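Local coordinates for protein LP04448p (Drosophila melanogaster, PDB 2QK2) that probably binds tubulin through a TOG domain built of HEAT repeats, as part of a microtubule plus-end tracking protein of the XMAP215 family, at residues A98-L103 with E120-I125; L203-G208 with E229-A234; K27-R32 with N70-A75; V10-K15 with K41-H46. All coordinates share one frame; numbering follows the deposited sequence.

Contact 1: residues A98-L103 with E120-I125; sequences ACVPSL and EAIDAI
Leu103 and Ile125 reach tip to tip because each turns its branch away from its own carbonyl carbon: Leu103 holds CG beside its backbone N (chi1 -72°), and Ile125 places CG1 likewise (chi1 -66°), with CD1 extended beyond it. The two methyls, Leu103 CD1 and Ile125 CD1, meet at 3.6 Å. The same Ile125 CD1 lies 3.6 Å from Cys99 CB, one turn earlier on the helix of Leu103, and SG of that cysteine is not much farther away. One isoleucine end therefore touches two successive turns of the opposite helix, while its other branch, CG2, comes to 4.3 Å from Val100 CG2. Helices 93-105 and 112-126 follow each other in this HEAT-repeat TOG domain and run nearly antiparallel, at 153°, with their local axes 10.1 Å apart. Leu103 also reaches the turn before Ile125: CD1 lies 3.9 Å from Ile122 CA, and CD2 meets Ala121 CB at 4.2 Å. Beside it, Ile122 extends CG1 and CD1 toward Val100, whose CG1 is 4.4 Å from Ile122 CD1. No hydrogen bond crosses the interface, and all six touching residues are buried. Cys99 also packs on Val58 of helix 55-67, Ile125 on Ala85 of helix 71-88, and Ile122 on Phe156 of helix 147-161.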
loop_
_atom_site.group_PDB
_atom_site.type_symbol
_atom_site.label_atom_id
_atom_site.label_comp_id
_atom_site.label_asym_id
_atom_site.label_seq_id
_atom_site.Cartn_x
_atom_site.Cartn_y
_atom_site.Cartn_z
ATOM N N ALA A 98 -10.362 0.676 -5.668
ATOM C CA ALA A 98 -11.278 1.001 -4.581
ATOM C C ALA A 98 -10.599 0.847 -3.214
ATOM O O ALA A 98 -10.977 1.511 -2.248
ATOM C CB ALA A 98 -12.524 0.118 -4.662
ATOM N N CYS A 99 -9.584 -0.010 -3.142
ATOM C CA CYS A 99 -8.864 -0.234 -1.891
ATOM C C CYS A 99 -7.866 0.863 -1.528
ATOM O O CYS A 99 -7.793 1.282 -0.375
ATOM C CB CYS A 99 -8.100 -1.562 -1.939
ATOM S SG CYS A 99 -9.107 -3.055 -1.860
ATOM N N VAL A 100 -7.090 1.316 -2.511
ATOM C CA VAL A 100 -6.048 2.317 -2.275
ATOM C C VAL A 100 -6.457 3.551 -1.462
ATOM O O VAL A 100 -5.837 3.852 -0.442
ATOM C CB VAL A 100 -5.390 2.744 -3.617
ATOM C CG1 VAL A 100 -4.452 3.932 -3.402
ATOM C CG2 VAL A 100 -4.603 1.560 -4.196
ATOM N N PRO A 101 -7.494 4.281 -1.899
ATOM C CA PRO A 101 -7.936 5.473 -1.165
ATOM C C PRO A 101 -8.302 5.187 0.298
ATOM O O PRO A 101 -7.948 5.953 1.193
ATOM C CB PRO A 101 -9.148 5.943 -1.972
ATOM C CG PRO A 101 -8.812 5.508 -3.362
ATOM C CD PRO A 101 -8.256 4.123 -3.149
ATOM N N SER A 102 -9.014 4.086 0.529
ATOM C CA SER A 102 -9.437 3.705 1.878
ATOM C C SER A 102 -8.249 3.401 2.776
ATOM O O SER A 102 -8.205 3.824 3.933
ATOM C CB SER A 102 -10.349 2.473 1.830
ATOM O OG SER A 102 -11.462 2.700 0.985
ATOM N N LEU A 103 -7.290 2.651 2.247
ATOM C CA LEU A 103 -6.103 2.304 3.016
ATOM C C LEU A 103 -5.290 3.549 3.381
ATOM O O LEU A 103 -4.885 3.713 4.537
ATOM C CB LEU A 103 -5.240 1.314 2.231
ATOM C CG LEU A 103 -5.832 -0.101 2.136
ATOM C CD1 LEU A 103 -5.056 -0.926 1.119
ATOM C CD2 LEU A 103 -5.791 -0.768 3.515
ATOM N N GLU A 120 1.586 -3.346 4.649
ATOM C CA GLU A 120 1.626 -4.635 3.969
ATOM C C GLU A 120 0.500 -4.739 2.952
ATOM O O GLU A 120 0.708 -5.184 1.823
ATOM C CB GLU A 120 1.495 -5.781 4.968
ATOM C CG GLU A 120 2.734 -6.040 5.776
ATOM C CD GLU A 120 2.555 -7.210 6.723
ATOM O OE1 GLU A 120 2.110 -8.285 6.259
ATOM O OE2 GLU A 120 2.861 -7.059 7.924
ATOM N N ALA A 121 -0.691 -4.315 3.359
ATOM C CA ALA A 121 -1.850 -4.380 2.484
ATOM C C ALA A 121 -1.707 -3.492 1.258
ATOM O O ALA A 121 -1.859 -3.966 0.132
ATOM C CB ALA A 121 -3.121 -4.007 3.254
ATOM N N ILE A 122 -1.413 -2.211 1.457
ATOM C CA ILE A 122 -1.297 -1.333 0.304
ATOM C C ILE A 122 -0.122 -1.716 -0.597
ATOM O O ILE A 122 -0.194 -1.547 -1.816
ATOM C CB ILE A 122 -1.228 0.167 0.722
ATOM C CG1 ILE A 122 -1.547 1.044 -0.492
ATOM C CG2 ILE A 122 0.146 0.519 1.280
ATOM C CD1 ILE A 122 -1.829 2.480 -0.143
ATOM N N ASP A 123 0.945 -2.259 -0.013
ATOM C CA ASP A 123 2.101 -2.672 -0.806
ATOM C C ASP A 123 1.751 -3.882 -1.692
ATOM O O ASP A 123 2.094 -3.919 -2.879
ATOM C CB ASP A 123 3.290 -3.023 0.104
ATOM C CG ASP A 123 3.961 -1.780 0.718
ATOM O OD1 ASP A 123 3.536 -0.641 0.425
ATOM O OD2 ASP A 123 4.921 -1.950 1.497
ATOM N N ALA A 124 1.068 -4.867 -1.113
ATOM C CA ALA A 124 0.680 -6.054 -1.864
ATOM C C ALA A 124 -0.290 -5.658 -2.974
ATOM O O ALA A 124 -0.226 -6.175 -4.081
ATOM C CB ALA A 124 0.034 -7.080 -0.929
ATOM N N ILE A 125 -1.177 -4.719 -2.674
ATOM C CA ILE A 125 -2.150 -4.264 -3.652
ATOM C C ILE A 125 -1.480 -3.501 -4.792
ATOM O O ILE A 125 -1.871 -3.634 -5.958
ATOM C CB ILE A 125 -3.224 -3.390 -2.973
ATOM C CG1 ILE A 125 -4.040 -4.262 -2.009
ATOM C CG2 ILE A 125 -4.127 -2.742 -4.023
ATOM C CD1 ILE A 125 -5.163 -3.535 -1.308
#

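Contact 2: residues L203-G208 with E229-A234; sequences LIKLMG and ECQEKA
Lys205 sends its ammonium group to the C-terminal end of helix 221-233, where two backbone carbonyls receive it. NZ donates to Ala234 O at 2.9 Å, tilted 16° from the carbonyl plane, and to Gln231 O at 3.1 Å, lying in that carbonyl plane. Bends at chi2 and chi4 fold the lysine chain over the helix end, so its methylenes pack as well: Lys205 CG lies 3.7 Å from Ala234 CB. A positive charge set on the carbonyls of a helix C-terminus probably gains from the helix dipole. Gln231 takes part twice. While its backbone O accepts from the lysine, its extended side chain crosses Ile204 at about a right angle, bringing OE1 to 3.2 Å from Ile204 CG2. That methyl offers the amide oxygen no hydrogen bond; OE1 is satisfied instead by Lys228 NZ, one turn back on its own helix. The local axes cross at 52°, well away from the antiparallel pairing of a helix hairpin, with 8.7 Å between them. Ile204 also packs on Asp209 and Val212 of the short helix 209-212, and Ala234 rests on Thr202, so the last long helix of the TOG domain leans across helix 190-207.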
loop_
_atom_site.group_PDB
_atom_site.type_symbol
_atom_site.label_atom_id
_atom_site.label_comp_id
_atom_site.label_asym_id
_atom_site.label_seq_id
_atom_site.Cartn_x
_atom_site.Cartn_y
_atom_site.Cartn_z
ATOM N N LEU A 203 12.980 8.190 -6.017
ATOM C CA LEU A 203 12.581 8.560 -7.366
ATOM C C LEU A 203 13.802 8.860 -8.233
ATOM O O LEU A 203 13.835 8.493 -9.407
ATOM C CB LEU A 203 11.664 9.783 -7.339
ATOM C CG LEU A 203 11.171 10.258 -8.708
ATOM C CD1 LEU A 203 10.332 9.158 -9.361
ATOM C CD2 LEU A 203 10.346 11.528 -8.548
ATOM N N ILE A 204 14.797 9.535 -7.660
ATOM C CA ILE A 204 16.015 9.865 -8.399
ATOM C C ILE A 204 16.803 8.583 -8.669
ATOM O O ILE A 204 17.355 8.391 -9.760
ATOM C CB ILE A 204 16.922 10.849 -7.607
ATOM C CG1 ILE A 204 16.187 12.170 -7.359
ATOM C CG2 ILE A 204 18.201 11.112 -8.388
ATOM C CD1 ILE A 204 17.009 13.181 -6.571
ATOM N N LYS A 205 16.851 7.710 -7.666
ATOM C CA LYS A 205 17.536 6.429 -7.789
ATOM C C LYS A 205 16.982 5.651 -8.984
ATOM O O LYS A 205 17.732 5.044 -9.743
ATOM C CB LYS A 205 17.332 5.596 -6.522
ATOM C CG LYS A 205 18.616 5.119 -5.871
ATOM C CD LYS A 205 19.389 4.168 -6.765
ATOM C CE LYS A 205 20.842 4.050 -6.302
ATOM N NZ LYS A 205 20.983 3.844 -4.825
ATOM N N LEU A 206 15.665 5.686 -9.155
ATOM C CA LEU A 206 15.018 4.963 -10.245
ATOM C C LEU A 206 15.047 5.647 -11.611
ATOM O O LEU A 206 15.314 5.000 -12.623
ATOM C CB LEU A 206 13.555 4.673 -9.889
ATOM C CG LEU A 206 12.722 3.933 -10.948
ATOM C CD1 LEU A 206 13.144 2.471 -10.991
ATOM C CD2 LEU A 206 11.240 4.039 -10.621
HETATM N N MSE A 207 14.763 6.945 -11.646
HETATM C CA MSE A 207 14.705 7.660 -12.912
HETATM C C MSE A 207 15.995 8.338 -13.357
HETATM O O MSE A 207 16.121 8.709 -14.525
HETATM C CB MSE A 207 13.576 8.699 -12.873
HETATM C CG MSE A 207 12.204 8.133 -12.513
HETATM SE SE MSE A 207 11.609 6.707 -13.699
HETATM C CE MSE A 207 11.088 7.773 -15.224
ATOM N N GLY A 208 16.944 8.506 -12.440
ATOM C CA GLY A 208 18.199 9.150 -12.795
ATOM C C GLY A 208 18.238 10.632 -12.462
ATOM O O GLY A 208 17.230 11.333 -12.565
ATOM N N GLU A 229 20.882 11.771 0.574
ATOM C CA GLU A 229 21.203 10.727 1.538
ATOM C C GLU A 229 20.284 9.541 1.259
ATOM O O GLU A 229 20.735 8.401 1.114
ATOM C CB GLU A 229 20.962 11.207 2.964
ATOM C CG GLU A 229 22.119 11.948 3.581
ATOM C CD GLU A 229 21.883 12.238 5.048
ATOM O OE1 GLU A 229 21.054 13.122 5.361
ATOM O OE2 GLU A 229 22.521 11.567 5.886
ATOM N N CYS A 230 18.987 9.824 1.187
ATOM C CA CYS A 230 17.999 8.791 0.918
ATOM C C CYS A 230 18.276 8.143 -0.433
ATOM O O CYS A 230 18.172 6.925 -0.576
ATOM C CB CYS A 230 16.595 9.392 0.938
ATOM S SG CYS A 230 16.090 10.002 2.564
ATOM N N GLN A 231 18.640 8.953 -1.422
ATOM C CA GLN A 231 18.932 8.426 -2.748
ATOM C C GLN A 231 20.002 7.343 -2.653
ATOM O O GLN A 231 19.886 6.286 -3.278
ATOM C CB GLN A 231 19.430 9.540 -3.667
ATOM C CG GLN A 231 19.636 9.107 -5.111
ATOM C CD GLN A 231 20.306 10.183 -5.958
ATOM O OE1 GLN A 231 20.051 11.374 -5.788
ATOM N NE2 GLN A 231 21.153 9.760 -6.887
ATOM N N GLU A 232 21.037 7.616 -1.865
ATOM C CA GLU A 232 22.142 6.678 -1.697
ATOM C C GLU A 232 21.707 5.344 -1.121
ATOM O O GLU A 232 22.153 4.294 -1.577
ATOM C CB GLU A 232 23.221 7.261 -0.779
ATOM C CG GLU A 232 23.976 8.444 -1.343
ATOM C CD GLU A 232 25.382 8.543 -0.772
ATOM O OE1 GLU A 232 25.539 8.395 0.462
ATOM O OE2 GLU A 232 26.328 8.773 -1.559
ATOM N N LYS A 233 20.841 5.398 -0.115
ATOM C CA LYS A 233 20.356 4.199 0.554
ATOM C C LYS A 233 19.238 3.455 -0.171
ATOM O O LYS A 233 18.999 2.280 0.095
ATOM C CB LYS A 233 19.908 4.560 1.967
ATOM C CG LYS A 233 21.002 5.243 2.765
ATOM C CD LYS A 233 20.569 5.528 4.188
ATOM C CE LYS A 233 21.697 6.167 4.980
ATOM N NZ LYS A 233 21.314 6.388 6.402
ATOM N N ALA A 234 18.553 4.131 -1.085
ATOM C CA ALA A 234 17.469 3.501 -1.826
ATOM C C ALA A 234 17.979 2.322 -2.652
ATOM O O ALA A 234 19.041 2.405 -3.272
ATOM C CB ALA A 234 16.798 4.522 -2.738
#

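Contact 3: residues K27-R32 with N70-A75; sequences KKWTLR and NVVLVA
Asn70 OD1 is gripped by two backbone amides of its own helix, Leu73 N at 3.2 Å and, more weakly, Val72 N at 2.9 Å. This N-cap holds the amide group in place, with CG anti to the backbone N (chi1 -170°), and its other end, ND2, is carried across to Trp29. ND2 sits over one face of the indole, 3.4 Å from Trp29 CD2 and offset toward the rim, the amide and ring planes only 26° apart. On the opposite ring face lies CG2 of the next residue, Thr30. Leu73 CD1 comes at the indole edge, near the ring plane, 3.7 Å from Trp29 CE3. The other methyl, Leu73 CD2, packs against the guanidinium of Arg32, 3.4 Å from NE. Behind that contact the arginine is held by polar partners: NE forms a salt bridge with Asp68, and NH1 donates to Glu26 O and weakly to Lys27 O, which should restrain the group's rotation. Trp29 remains largely exposed, consistent with the tubulin-binding edge of TOG domains. The contact joins the N-terminal ends of helices 29-45 and 71-88 along that edge, with Val71 and Val74 packing on Val114 of helix 112-126.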
loop_
_atom_site.group_PDB
_atom_site.type_symbol
_atom_site.label_atom_id
_atom_site.label_comp_id
_atom_site.label_asym_id
_atom_site.label_seq_id
_atom_site.Cartn_x
_atom_site.Cartn_y
_atom_site.Cartn_z
ATOM N N LYS A 27 -21.944 -7.233 17.038
ATOM C CA LYS A 27 -21.473 -6.113 17.842
ATOM C C LYS A 27 -20.303 -6.507 18.734
ATOM O O LYS A 27 -19.451 -5.682 19.051
ATOM C CB LYS A 27 -22.601 -5.575 18.725
ATOM C CG LYS A 27 -23.655 -4.785 17.980
ATOM C CD LYS A 27 -24.615 -4.129 18.954
ATOM C CE LYS A 27 -25.567 -3.179 18.245
ATOM N NZ LYS A 27 -26.486 -2.512 19.215
ATOM N N LYS A 28 -20.273 -7.768 19.147
ATOM C CA LYS A 28 -19.210 -8.255 20.018
ATOM C C LYS A 28 -17.956 -8.497 19.179
ATOM O O LYS A 28 -17.942 -9.364 18.298
ATOM C CB LYS A 28 -19.664 -9.544 20.708
ATOM C CG LYS A 28 -18.927 -9.845 21.997
ATOM C CD LYS A 28 -19.535 -11.045 22.718
ATOM C CE LYS A 28 -18.800 -11.326 24.020
ATOM N NZ LYS A 28 -19.402 -12.470 24.767
ATOM N N TRP A 29 -16.904 -7.731 19.456
ATOM C CA TRP A 29 -15.666 -7.844 18.691
ATOM C C TRP A 29 -15.076 -9.251 18.616
ATOM O O TRP A 29 -14.462 -9.613 17.609
ATOM C CB TRP A 29 -14.609 -6.860 19.215
ATOM C CG TRP A 29 -13.853 -7.326 20.422
ATOM C CD1 TRP A 29 -14.238 -7.216 21.730
ATOM C CD2 TRP A 29 -12.575 -7.978 20.434
ATOM N NE1 TRP A 29 -13.278 -7.757 22.555
ATOM C CE2 TRP A 29 -12.247 -8.231 21.786
ATOM C CE3 TRP A 29 -11.674 -8.372 19.433
ATOM C CZ2 TRP A 29 -11.054 -8.862 22.165
ATOM C CZ3 TRP A 29 -10.485 -9.001 19.809
ATOM C CH2 TRP A 29 -10.188 -9.238 21.166
ATOM N N THR A 30 -15.265 -10.052 19.662
ATOM C CA THR A 30 -14.728 -11.410 19.662
ATOM C C THR A 30 -15.404 -12.289 18.620
ATOM O O THR A 30 -14.832 -13.282 18.175
ATOM C CB THR A 30 -14.850 -12.080 21.051
ATOM O OG1 THR A 30 -16.169 -11.883 21.573
ATOM C CG2 THR A 30 -13.832 -11.489 22.009
ATOM N N LEU A 31 -16.620 -11.929 18.224
ATOM C CA LEU A 31 -17.315 -12.706 17.208
ATOM C C LEU A 31 -16.776 -12.290 15.841
ATOM O O LEU A 31 -16.596 -13.126 14.956
ATOM C CB LEU A 31 -18.829 -12.477 17.282
ATOM C CG LEU A 31 -19.530 -13.009 18.539
ATOM C CD1 LEU A 31 -21.040 -12.799 18.420
ATOM C CD2 LEU A 31 -19.220 -14.490 18.711
ATOM N N ARG A 32 -16.517 -10.997 15.671
ATOM C CA ARG A 32 -15.975 -10.519 14.404
ATOM C C ARG A 32 -14.579 -11.137 14.255
ATOM O O ARG A 32 -14.198 -11.574 13.170
ATOM C CB ARG A 32 -15.899 -8.984 14.386
ATOM C CG ARG A 32 -17.260 -8.297 14.581
ATOM C CD ARG A 32 -17.297 -6.875 14.014
ATOM N NE ARG A 32 -16.449 -5.931 14.737
ATOM C CZ ARG A 32 -16.686 -5.485 15.970
ATOM N NH1 ARG A 32 -17.760 -5.892 16.645
ATOM N NH2 ARG A 32 -15.848 -4.620 16.529
ATOM N N ASN A 70 -12.374 -1.272 16.778
ATOM C CA ASN A 70 -11.374 -2.116 17.425
ATOM C C ASN A 70 -10.101 -2.222 16.567
ATOM O O ASN A 70 -10.123 -2.821 15.489
ATOM C CB ASN A 70 -11.988 -3.499 17.661
ATOM C CG ASN A 70 -11.125 -4.381 18.529
ATOM O OD1 ASN A 70 -9.974 -4.666 18.194
ATOM N ND2 ASN A 70 -11.680 -4.828 19.657
ATOM N N VAL A 71 -8.996 -1.649 17.048
ATOM C CA VAL A 71 -7.749 -1.669 16.289
ATOM C C VAL A 71 -7.160 -3.056 16.062
ATOM O O VAL A 71 -6.397 -3.260 15.122
ATOM C CB VAL A 71 -6.671 -0.762 16.931
ATOM C CG1 VAL A 71 -7.145 0.678 16.906
ATOM C CG2 VAL A 71 -6.369 -1.211 18.362
ATOM N N VAL A 72 -7.507 -4.012 16.913
ATOM C CA VAL A 72 -7.007 -5.369 16.725
ATOM C C VAL A 72 -7.663 -5.966 15.471
ATOM O O VAL A 72 -7.024 -6.690 14.703
ATOM C CB VAL A 72 -7.320 -6.261 17.950
ATOM C CG1 VAL A 72 -7.124 -7.722 17.598
ATOM C CG2 VAL A 72 -6.401 -5.881 19.103
ATOM N N LEU A 73 -8.938 -5.651 15.277
ATOM C CA LEU A 73 -9.689 -6.129 14.119
ATOM C C LEU A 73 -9.212 -5.417 12.849
ATOM O O LEU A 73 -9.123 -6.022 11.785
ATOM C CB LEU A 73 -11.186 -5.892 14.339
ATOM C CG LEU A 73 -12.007 -7.090 14.845
ATOM C CD1 LEU A 73 -11.177 -7.977 15.755
ATOM C CD2 LEU A 73 -13.254 -6.580 15.553
ATOM N N VAL A 74 -8.905 -4.129 12.967
ATOM C CA VAL A 74 -8.410 -3.363 11.832
ATOM C C VAL A 74 -7.109 -3.995 11.332
ATOM O O VAL A 74 -6.954 -4.237 10.131
ATOM C CB VAL A 74 -8.161 -1.895 12.222
ATOM C CG1 VAL A 74 -7.451 -1.156 11.091
ATOM C CG2 VAL A 74 -9.497 -1.222 12.537
ATOM N N ALA A 75 -6.191 -4.287 12.253
ATOM C CA ALA A 75 -4.909 -4.904 11.895
ATOM C C ALA A 75 -5.109 -6.273 11.258
ATOM O O ALA A 75 -4.462 -6.598 10.262
ATOM C CB ALA A 75 -4.012 -5.041 13.134
#

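Contact 4: residues V10-K15 with K41-H46; sequences VDILSK and KLLTDH
The aromatic part of this contact is a CH-pi interaction: Val10 CG1 stands over one face of the His46 ring, 3.8 Å from its centroid and 15° off the normal. Val10 CG2 comes 3.5 Å from His46 ND1, and Asp45 CB lies over the opposite face, so the imidazole is sandwiched between aliphatic groups. Apolar packing follows deeper in. Ile12 puts CG1 between its backbone N and carbonyl carbon (chi1 61°), which sends CD1 to Leu43 CD2, a tight 3.5 Å, while its other branch, CG2, lies 4.0 Å from His46 CD2. Leu42 packs alongside Lys15, its CD2 4.1 Å from Lys15 CB. Within segment 10-15, Asp11 OD1 accepts from Ser14 N at 2.9 Å, an Asx motif, and Ser14 OG donates to Asp11 O. Val10 also shares backbone hydrogen bonds with Lys48 and Glu50, while Leu43 continues onto Cys80 and Leu83 of helix 71-88; the loop ahead of helix 20-24 is thus laid against the C-terminal end of helix 29-45. The extended Lys15 chain brings NZ 3.4 Å from His46 NE2, and a positive charge so near would probably disfavour protonation of the imidazole.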
loop_
_atom_site.group_PDB
_atom_site.type_symbol
_atom_site.label_atom_id
_atom_site.label_comp_id
_atom_site.label_asym_id
_atom_site.label_seq_id
_atom_site.Cartn_x
_atom_site.Cartn_y
_atom_site.Cartn_z
ATOM N N VAL A 10 -5.849 -22.761 -4.762
ATOM C CA VAL A 10 -6.858 -23.289 -3.859
ATOM C C VAL A 10 -8.118 -22.427 -3.835
ATOM O O VAL A 10 -8.048 -21.200 -3.884
ATOM C CB VAL A 10 -6.308 -23.413 -2.425
ATOM C CG1 VAL A 10 -7.414 -23.842 -1.475
ATOM C CG2 VAL A 10 -5.174 -24.428 -2.395
ATOM N N ASP A 11 -9.268 -23.091 -3.768
ATOM C CA ASP A 11 -10.560 -22.421 -3.721
ATOM C C ASP A 11 -10.900 -22.140 -2.262
ATOM O O ASP A 11 -11.618 -22.919 -1.632
ATOM C CB ASP A 11 -11.635 -23.329 -4.324
ATOM C CG ASP A 11 -13.014 -22.694 -4.317
ATOM O OD1 ASP A 11 -13.239 -21.742 -3.543
ATOM O OD2 ASP A 11 -13.883 -23.159 -5.081
ATOM N N ILE A 12 -10.390 -21.040 -1.717
ATOM C CA ILE A 12 -10.673 -20.716 -0.324
ATOM C C ILE A 12 -12.076 -20.141 -0.135
ATOM O O ILE A 12 -12.622 -20.174 0.967
ATOM C CB ILE A 12 -9.652 -19.706 0.259
ATOM C CG1 ILE A 12 -9.714 -18.390 -0.517
ATOM C CG2 ILE A 12 -8.253 -20.306 0.236
ATOM C CD1 ILE A 12 -9.003 -17.253 0.186
ATOM N N LEU A 13 -12.660 -19.611 -1.201
ATOM C CA LEU A 13 -13.998 -19.050 -1.089
ATOM C C LEU A 13 -14.996 -20.116 -0.646
ATOM O O LEU A 13 -15.898 -19.841 0.144
ATOM C CB LEU A 13 -14.435 -18.437 -2.423
ATOM C CG LEU A 13 -13.745 -17.117 -2.776
ATOM C CD1 LEU A 13 -14.122 -16.702 -4.193
ATOM C CD2 LEU A 13 -14.136 -16.046 -1.760
ATOM N N SER A 14 -14.824 -21.338 -1.140
ATOM C CA SER A 14 -15.734 -22.420 -0.778
ATOM C C SER A 14 -15.385 -23.035 0.570
ATOM O O SER A 14 -16.137 -23.854 1.092
ATOM C CB SER A 14 -15.723 -23.506 -1.855
ATOM O OG SER A 14 -14.430 -24.060 -2.009
ATOM N N LYS A 15 -14.254 -22.628 1.142
ATOM C CA LYS A 15 -13.818 -23.168 2.425
ATOM C C LYS A 15 -14.156 -22.296 3.618
ATOM O O LYS A 15 -14.013 -22.720 4.761
ATOM C CB LYS A 15 -12.314 -23.420 2.408
ATOM C CG LYS A 15 -11.879 -24.473 1.415
ATOM C CD LYS A 15 -10.399 -24.754 1.555
ATOM C CE LYS A 15 -9.961 -25.848 0.607
ATOM N NZ LYS A 15 -8.522 -26.168 0.811
ATOM N N LYS A 41 -6.133 -17.837 8.620
ATOM C CA LYS A 41 -5.517 -19.163 8.576
ATOM C C LYS A 41 -5.626 -19.770 7.178
ATOM O O LYS A 41 -4.677 -20.391 6.682
ATOM C CB LYS A 41 -6.166 -20.101 9.594
ATOM C CG LYS A 41 -5.513 -21.478 9.632
ATOM C CD LYS A 41 -6.219 -22.422 10.590
ATOM C CE LYS A 41 -5.541 -23.785 10.612
ATOM N NZ LYS A 41 -6.291 -24.751 11.469
ATOM N N LEU A 42 -6.786 -19.604 6.546
ATOM C CA LEU A 42 -6.981 -20.115 5.195
ATOM C C LEU A 42 -5.969 -19.468 4.253
ATOM O O LEU A 42 -5.364 -20.144 3.423
ATOM C CB LEU A 42 -8.394 -19.804 4.692
ATOM C CG LEU A 42 -9.547 -20.620 5.277
ATOM C CD1 LEU A 42 -10.879 -20.088 4.753
ATOM C CD2 LEU A 42 -9.357 -22.090 4.909
ATOM N N LEU A 43 -5.790 -18.157 4.389
ATOM C CA LEU A 43 -4.864 -17.418 3.537
ATOM C C LEU A 43 -3.404 -17.812 3.767
ATOM O O LEU A 43 -2.607 -17.830 2.828
ATOM C CB LEU A 43 -5.045 -15.908 3.745
ATOM C CG LEU A 43 -6.395 -15.336 3.286
ATOM C CD1 LEU A 43 -6.518 -13.876 3.712
ATOM C CD2 LEU A 43 -6.520 -15.458 1.772
ATOM N N THR A 44 -3.046 -18.127 5.008
ATOM C CA THR A 44 -1.671 -18.522 5.284
ATOM C C THR A 44 -1.440 -19.970 4.850
ATOM O O THR A 44 -0.344 -20.317 4.427
ATOM C CB THR A 44 -1.307 -18.368 6.780
ATOM O OG1 THR A 44 -2.125 -19.238 7.568
ATOM C CG2 THR A 44 -1.523 -16.938 7.235
ATOM N N ASP A 45 -2.466 -20.813 4.936
ATOM C CA ASP A 45 -2.316 -22.207 4.523
ATOM C C ASP A 45 -2.300 -22.403 3.004
ATOM O O ASP A 45 -1.765 -23.400 2.509
ATOM C CB ASP A 45 -3.430 -23.083 5.111
ATOM C CG ASP A 45 -3.321 -23.239 6.616
ATOM O OD1 ASP A 45 -2.185 -23.274 7.135
ATOM O OD2 ASP A 45 -4.374 -23.339 7.280
ATOM N N HIS A 46 -2.883 -21.463 2.264
ATOM C CA HIS A 46 -2.945 -21.573 0.810
ATOM C C HIS A 46 -2.460 -20.303 0.120
ATOM O O HIS A 46 -3.262 -19.462 -0.290
ATOM C CB HIS A 46 -4.381 -21.877 0.392
ATOM C CG HIS A 46 -4.992 -23.012 1.150
ATOM N ND1 HIS A 46 -4.532 -24.307 1.049
ATOM C CD2 HIS A 46 -6.008 -23.042 2.045
ATOM C CE1 HIS A 46 -5.237 -25.086 1.849
ATOM N NE2 HIS A 46 -6.139 -24.343 2.465
#

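Overall arrangement
Contact 4 opens first along the chain, and its segments alternate with those of contact 3; contact 1 and then contact 2 follow in series. Contacts 3 and 4 share helix 29-45, one near its N-terminal end and the other at its C-terminal end, with centres 21 Å apart. Contact 1, joining helices 93-105 and 112-126, lies about 4 Å from the centre of the chain. Contact 2, on helices 190-207 and 221-233, is on the other side of that centre from contacts 3 and 4, with centres 40 and 39 Å away. None touches another. Such local contacts, spaced along the chain, build one elongated, all-helical TOG domain, whose edge at contact 3 probably meets tubulin.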